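Local coordinates for protein ectonucleoside triphosphate diphosphohydrolase 4 (Homo sapiens, PDB 6WG5) that belongs to the GDA1/CD39 family of nucleoside phosphatases, within the actin-like ATPase clan, and carries an attached glycan, at residues Y23-R26 / V27-E31; E115-R119 / A120-E124. All coordinates share one frame; numbering follows the deposited sequence.

Contact 1: residues Y23-R26 / V27-E31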
loop_
_atom_site.group_PDB
_atom_site.type_symbol
_atom_site.label_atom_id
_atom_site.label_comp_id
_atom_site.label_asym_id
_atom_site.label_seq_id
_atom_site.Cartn_x
_atom_site.Cartn_y
_atom_site.Cartn_z
ATOM N N TYR A 23 -18.407 4.733 10.213
ATOM C CA TYR A 23 -17.309 5.548 10.718
ATOM C C TYR A 23 -17.354 5.632 12.238
ATOM O O TYR A 23 -16.320 5.519 12.908
ATOM C CB TYR A 23 -17.388 6.936 10.079
ATOM C CG TYR A 23 -16.519 8.021 10.687
ATOM C CD1 TYR A 23 -15.291 7.733 11.273
ATOM C CD2 TYR A 23 -16.935 9.347 10.658
ATOM C CE1 TYR A 23 -14.509 8.740 11.821
ATOM C CE2 TYR A 23 -16.164 10.356 11.199
ATOM C CZ TYR A 23 -14.953 10.050 11.779
ATOM O OH TYR A 23 -14.192 11.064 12.316
ATOM N N LEU A 24 -18.551 5.811 12.800
ATOM C CA LEU A 24 -18.688 5.923 14.247
ATOM C C LEU A 24 -18.534 4.572 14.934
ATOM O O LEU A 24 -18.023 4.504 16.058
ATOM C CB LEU A 24 -20.042 6.546 14.585
ATOM C CG LEU A 24 -20.321 6.949 16.033
ATOM C CD1 LEU A 24 -19.225 7.844 16.589
ATOM C CD2 LEU A 24 -21.666 7.652 16.105
ATOM N N ALA A 25 -18.959 3.490 14.279
ATOM C CA ALA A 25 -18.880 2.167 14.893
ATOM C C ALA A 25 -17.433 1.727 15.074
ATOM O O ALA A 25 -17.052 1.237 16.143
ATOM C CB ALA A 25 -19.647 1.150 14.048
ATOM N N ARG A 26 -16.606 1.891 14.039
ATOM C CA ARG A 26 -15.231 1.413 14.119
ATOM C C ARG A 26 -14.425 2.170 15.166
ATOM O O ARG A 26 -13.509 1.601 15.770
ATOM C CB ARG A 26 -14.555 1.523 12.754
ATOM C CG ARG A 26 -13.138 0.974 12.740
ATOM C CD ARG A 26 -12.713 0.531 11.348
ATOM N NE ARG A 26 -11.432 -0.174 11.376
ATOM C CZ ARG A 26 -11.290 -1.498 11.376
ATOM N NH1 ARG A 26 -10.075 -2.029 11.408
ATOM N NH2 ARG A 26 -12.349 -2.297 11.337
ATOM N N VAL A 27 -14.749 3.441 15.402
ATOM C CA VAL A 27 -13.975 4.246 16.340
ATOM C C VAL A 27 -14.354 3.925 17.781
ATOM O O VAL A 27 -13.497 3.930 18.671
ATOM C CB VAL A 27 -14.166 5.741 16.026
ATOM C CG1 VAL A 27 -13.514 6.611 17.100
ATOM C CG2 VAL A 27 -13.594 6.069 14.656
ATOM N N THR A 28 -15.632 3.650 18.041
ATOM C CA THR A 28 -16.115 3.494 19.408
ATOM C C THR A 28 -16.261 2.042 19.844
ATOM O O THR A 28 -16.243 1.774 21.050
ATOM C CB THR A 28 -17.466 4.199 19.576
ATOM O OG1 THR A 28 -18.445 3.574 18.734
ATOM C CG2 THR A 28 -17.346 5.675 19.212
ATOM N N ASP A 29 -16.410 1.103 18.909
ATOM C CA ASP A 29 -16.496 -0.318 19.251
ATOM C C ASP A 29 -15.077 -0.856 19.415
ATOM O O ASP A 29 -14.504 -1.495 18.529
ATOM C CB ASP A 29 -17.279 -1.087 18.196
ATOM C CG ASP A 29 -18.772 -0.814 18.263
ATOM O OD1 ASP A 29 -19.286 -0.590 19.379
ATOM O OD2 ASP A 29 -19.429 -0.822 17.201
ATOM N N ILE A 30 -14.505 -0.580 20.587
ATOM C CA ILE A 30 -13.153 -0.985 20.940
ATOM C C ILE A 30 -13.132 -1.824 22.215
ATOM O O ILE A 30 -12.064 -2.099 22.759
ATOM C CB ILE A 30 -12.235 0.254 21.050
ATOM C CG1 ILE A 30 -12.270 1.015 19.715
ATOM C CG2 ILE A 30 -10.787 -0.117 21.384
ATOM C CD1 ILE A 30 -11.282 2.169 19.588
ATOM N N GLU A 31 -14.296 -2.272 22.681
ATOM C CA GLU A 31 -14.354 -3.116 23.868
ATOM C C GLU A 31 -13.430 -4.318 23.709
ATOM O O GLU A 31 -13.345 -4.921 22.636
ATOM C CB GLU A 31 -15.789 -3.586 24.118
ATOM C CG GLU A 31 -16.818 -2.465 24.126
ATOM C CD GLU A 31 -16.436 -1.326 25.052
ATOM O OE1 GLU A 31 -15.888 -1.598 26.142
ATOM O OE2 GLU A 31 -16.677 -0.157 24.685
#

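Contact 2: residues E115-R119 / A120-E124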
loop_
_atom_site.group_PDB
_atom_site.type_symbol
_atom_site.label_atom_id
_atom_site.label_comp_id
_atom_site.label_asym_id
_atom_site.label_seq_id
_atom_site.Cartn_x
_atom_site.Cartn_y
_atom_site.Cartn_z
ATOM N N GLU A 115 -0.089 -15.865 24.462
ATOM C CA GLU A 115 -0.616 -15.312 25.705
ATOM C C GLU A 115 -2.063 -14.863 25.533
ATOM O O GLU A 115 -2.932 -15.200 26.345
ATOM C CB GLU A 115 0.254 -14.141 26.169
ATOM C CG GLU A 115 1.261 -14.492 27.253
ATOM C CD GLU A 115 2.035 -13.279 27.737
ATOM O OE1 GLU A 115 2.166 -12.308 26.960
ATOM O OE2 GLU A 115 2.504 -13.295 28.895
ATOM N N HIS A 116 -2.339 -14.106 24.471
ATOM C CA HIS A 116 -3.651 -13.490 24.311
ATOM C C HIS A 116 -4.694 -14.482 23.807
ATOM O O HIS A 116 -5.847 -14.450 24.252
ATOM C CB HIS A 116 -3.548 -12.292 23.367
ATOM C CG HIS A 116 -2.790 -11.136 23.943
ATOM N ND1 HIS A 116 -1.415 -11.039 23.877
ATOM C CD2 HIS A 116 -3.213 -10.033 24.603
ATOM C CE1 HIS A 116 -1.026 -9.923 24.466
ATOM N NE2 HIS A 116 -2.097 -9.295 24.917
ATOM N N VAL A 117 -4.323 -15.359 22.885
ATOM C CA VAL A 117 -5.274 -16.340 22.359
ATOM C C VAL A 117 -5.487 -17.426 23.412
ATOM O O VAL A 117 -4.500 -17.991 23.910
ATOM C CB VAL A 117 -4.766 -16.936 21.049
ATOM C CG1 VAL A 117 -5.808 -17.875 20.453
ATOM C CG2 VAL A 117 -4.422 -15.831 20.056
ATOM N N PRO A 118 -6.731 -17.743 23.781
ATOM C CA PRO A 118 -6.949 -18.776 24.801
ATOM C C PRO A 118 -6.301 -20.097 24.416
ATOM O O PRO A 118 -6.339 -20.518 23.259
ATOM C CB PRO A 118 -8.476 -18.897 24.863
ATOM C CG PRO A 118 -8.981 -17.595 24.373
ATOM C CD PRO A 118 -7.997 -17.131 23.343
ATOM N N ARG A 119 -5.708 -20.757 25.416
ATOM C CA ARG A 119 -5.033 -22.030 25.178
ATOM C C ARG A 119 -5.932 -23.012 24.437
ATOM O O ARG A 119 -5.462 -23.787 23.597
ATOM C CB ARG A 119 -4.573 -22.629 26.507
ATOM C CG ARG A 119 -3.112 -22.361 26.848
ATOM C CD ARG A 119 -2.180 -23.108 25.905
ATOM N NE ARG A 119 -2.479 -24.537 25.870
ATOM C CZ ARG A 119 -2.117 -25.361 24.890
ATOM N NH1 ARG A 119 -1.442 -24.903 23.843
ATOM N NH2 ARG A 119 -2.439 -26.646 24.954
ATOM N N ALA A 120 -7.234 -22.993 24.734
ATOM C CA ALA A 120 -8.151 -23.951 24.128
ATOM C C ALA A 120 -8.324 -23.731 22.631
ATOM O O ALA A 120 -8.680 -24.675 21.918
ATOM C CB ALA A 120 -9.514 -23.878 24.816
ATOM N N LYS A 121 -8.080 -22.516 22.139
ATOM C CA LYS A 121 -8.297 -22.186 20.736
ATOM C C LYS A 121 -7.029 -22.254 19.894
ATOM O O LYS A 121 -7.113 -22.107 18.669
ATOM C CB LYS A 121 -8.909 -20.784 20.619
ATOM C CG LYS A 121 -10.379 -20.717 21.005
ATOM C CD LYS A 121 -11.276 -21.044 19.821
ATOM C CE LYS A 121 -12.700 -21.342 20.258
ATOM N NZ LYS A 121 -13.305 -20.228 21.036
ATOM N N HIS A 122 -5.864 -22.472 20.510
ATOM C CA HIS A 122 -4.619 -22.542 19.748
ATOM C C HIS A 122 -4.706 -23.594 18.649
ATOM O O HIS A 122 -4.312 -23.347 17.504
ATOM C CB HIS A 122 -3.446 -22.842 20.682
ATOM C CG HIS A 122 -3.118 -21.724 21.622
ATOM N ND1 HIS A 122 -1.973 -21.710 22.390
ATOM C CD2 HIS A 122 -3.782 -20.581 21.916
ATOM C CE1 HIS A 122 -1.947 -20.608 23.117
ATOM N NE2 HIS A 122 -3.033 -19.906 22.849
ATOM N N LYS A 123 -5.219 -24.781 18.983
ATOM C CA LYS A 123 -5.284 -25.861 18.004
ATOM C C LYS A 123 -6.110 -25.468 16.785
ATOM O O LYS A 123 -5.860 -25.966 15.682
ATOM C CB LYS A 123 -5.856 -27.123 18.652
ATOM C CG LYS A 123 -7.265 -26.962 19.209
ATOM C CD LYS A 123 -7.799 -28.279 19.765
ATOM C CE LYS A 123 -7.269 -28.564 21.163
ATOM N NZ LYS A 123 -8.240 -28.169 22.224
ATOM N N GLU A 124 -7.087 -24.580 16.960
ATOM C CA GLU A 124 -7.964 -24.153 15.879
ATOM C C GLU A 124 -7.591 -22.786 15.318
ATOM O O GLU A 124 -8.322 -22.256 14.474
ATOM C CB GLU A 124 -9.414 -24.134 16.364
ATOM C CG GLU A 124 -10.061 -25.504 16.413
ATOM C CD GLU A 124 -11.416 -25.482 17.089
ATOM O OE1 GLU A 124 -11.876 -24.383 17.462
ATOM O OE2 GLU A 124 -12.019 -26.566 17.248
#

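Contact 1: residues Y23-R26 / V27-E31
Leu24 O is gripped twice by Thr28, once by the backbone amide and once by the hydroxyl, at the C-terminal end of helix 18-28. The main-chain bond is the i to i+4 link of an alpha helix, Thr28 N to Leu24 O at 3.2 Å with an N-H...O angle of 147°. Thr28 OG1 donates to the same oxygen, Leu24 O, at 2.9 Å. The two donors come from opposite faces of the carbonyl plane, so they do not compete for one side of the acceptor. With chi1 at 64°, OG1 lies between the backbone N and the carbonyl carbon of Thr28, which turns the hydroxyl back along the helix. The same rotation places the methyl CG2 beside Leu24, 3.9 Å from Leu24 CD1.

One turn of helix also separates Tyr23 and Val27, and the Val27 side chain lies alongside that of Tyr23. Val27 CG2 meets the ring obliquely, 4.0 Å from Tyr23 CE1. Both residues touch Asp474, and Arg26 touches Lys475; a loop elsewhere in the chain thus lies against this side of the helix end, which is otherwise largely at the surface.

The last regular bond runs from Asp29 N to Ala25 O at 2.8 Å. Asp29 is the first residue to leave helical geometry and the centre of an inverse gamma turn, closed by a weak bond from Ile30 N to Thr28 O. Its carboxylate folds back beside Ala25, with Asp29 OD2 3.7 Å from Ala25 CB.

Contact 2: residues E115-R119 / A120-E124
The turn that leaves helix 107-116 and leads toward strand 127-131 is held by His122, whose ring folds back onto Val117 and Arg119. His122 NE2 donates to Val117 O at 2.6 Å, with an N-H...O angle of 148°. The oxygen lies near the ring plane, at the imidazole edge, whereas the donor stands well above the carbonyl plane and is not directed at a lone pair. A weak bond to Ala114 O gives NE2 a second acceptor, on the preceding helix.

One face of the same ring rests on Arg119: CA is 3.8 Å from the ring centroid of His122 and only 12° from the ring normal, a CH-pi contact. The Arg119 chain bends at chi2 and chi3, bringing CD to 3.8 Å from His122 CE1. Its guanidinium plane is almost perpendicular to the imidazole, so the two groups are not stacked; NH1 forms a salt bridge with Asp159. Val117 adds an apolar contact, CG1 to CD2 of His122 at 3.7 Å, and the ring also meets that of Phe160.

From Ala120 to Lys123 the backbone turns as in a helix, yet the regular ladder of bonds is absent. The backbone bond from His122 N to Arg119 O, 3.4 Å, is weak; one from Lys121 N to Pro118 O is shorter, but the place of that oxygen is less certain. Lys121 NZ reaches out to Val40 O and Pro38 O.

The NE2 bonds require a proton on that nitrogen, which a neutral imidazole can supply. The nearby Arg119 guanidinium would probably disfavour an added positive charge on His122, although its pairing with Asp159 should temper that effect.

In the fold
Both contacts are local and occur where a helix gives way to non-helical chain: contact 1 at the end of helix 18-28, contact 2 after helix 107-116. They follow each other in the sequence, with centres 25 Å apart and nearest atoms about 12 Å apart, so neither touches the other. Contact 1 lies 24 Å from the centre of the chain and contact 2 lies 31 Å from it, both measured between centres. Strand 40-48 lies between them in the sequence; Tyr42 on this strand packs against contact 2, whose chain continues toward strand 127-131, its parallel neighbour in the same mixed sheet. Contact 1 is instead placed against loops, one of them through Ile30, which touches Arg77.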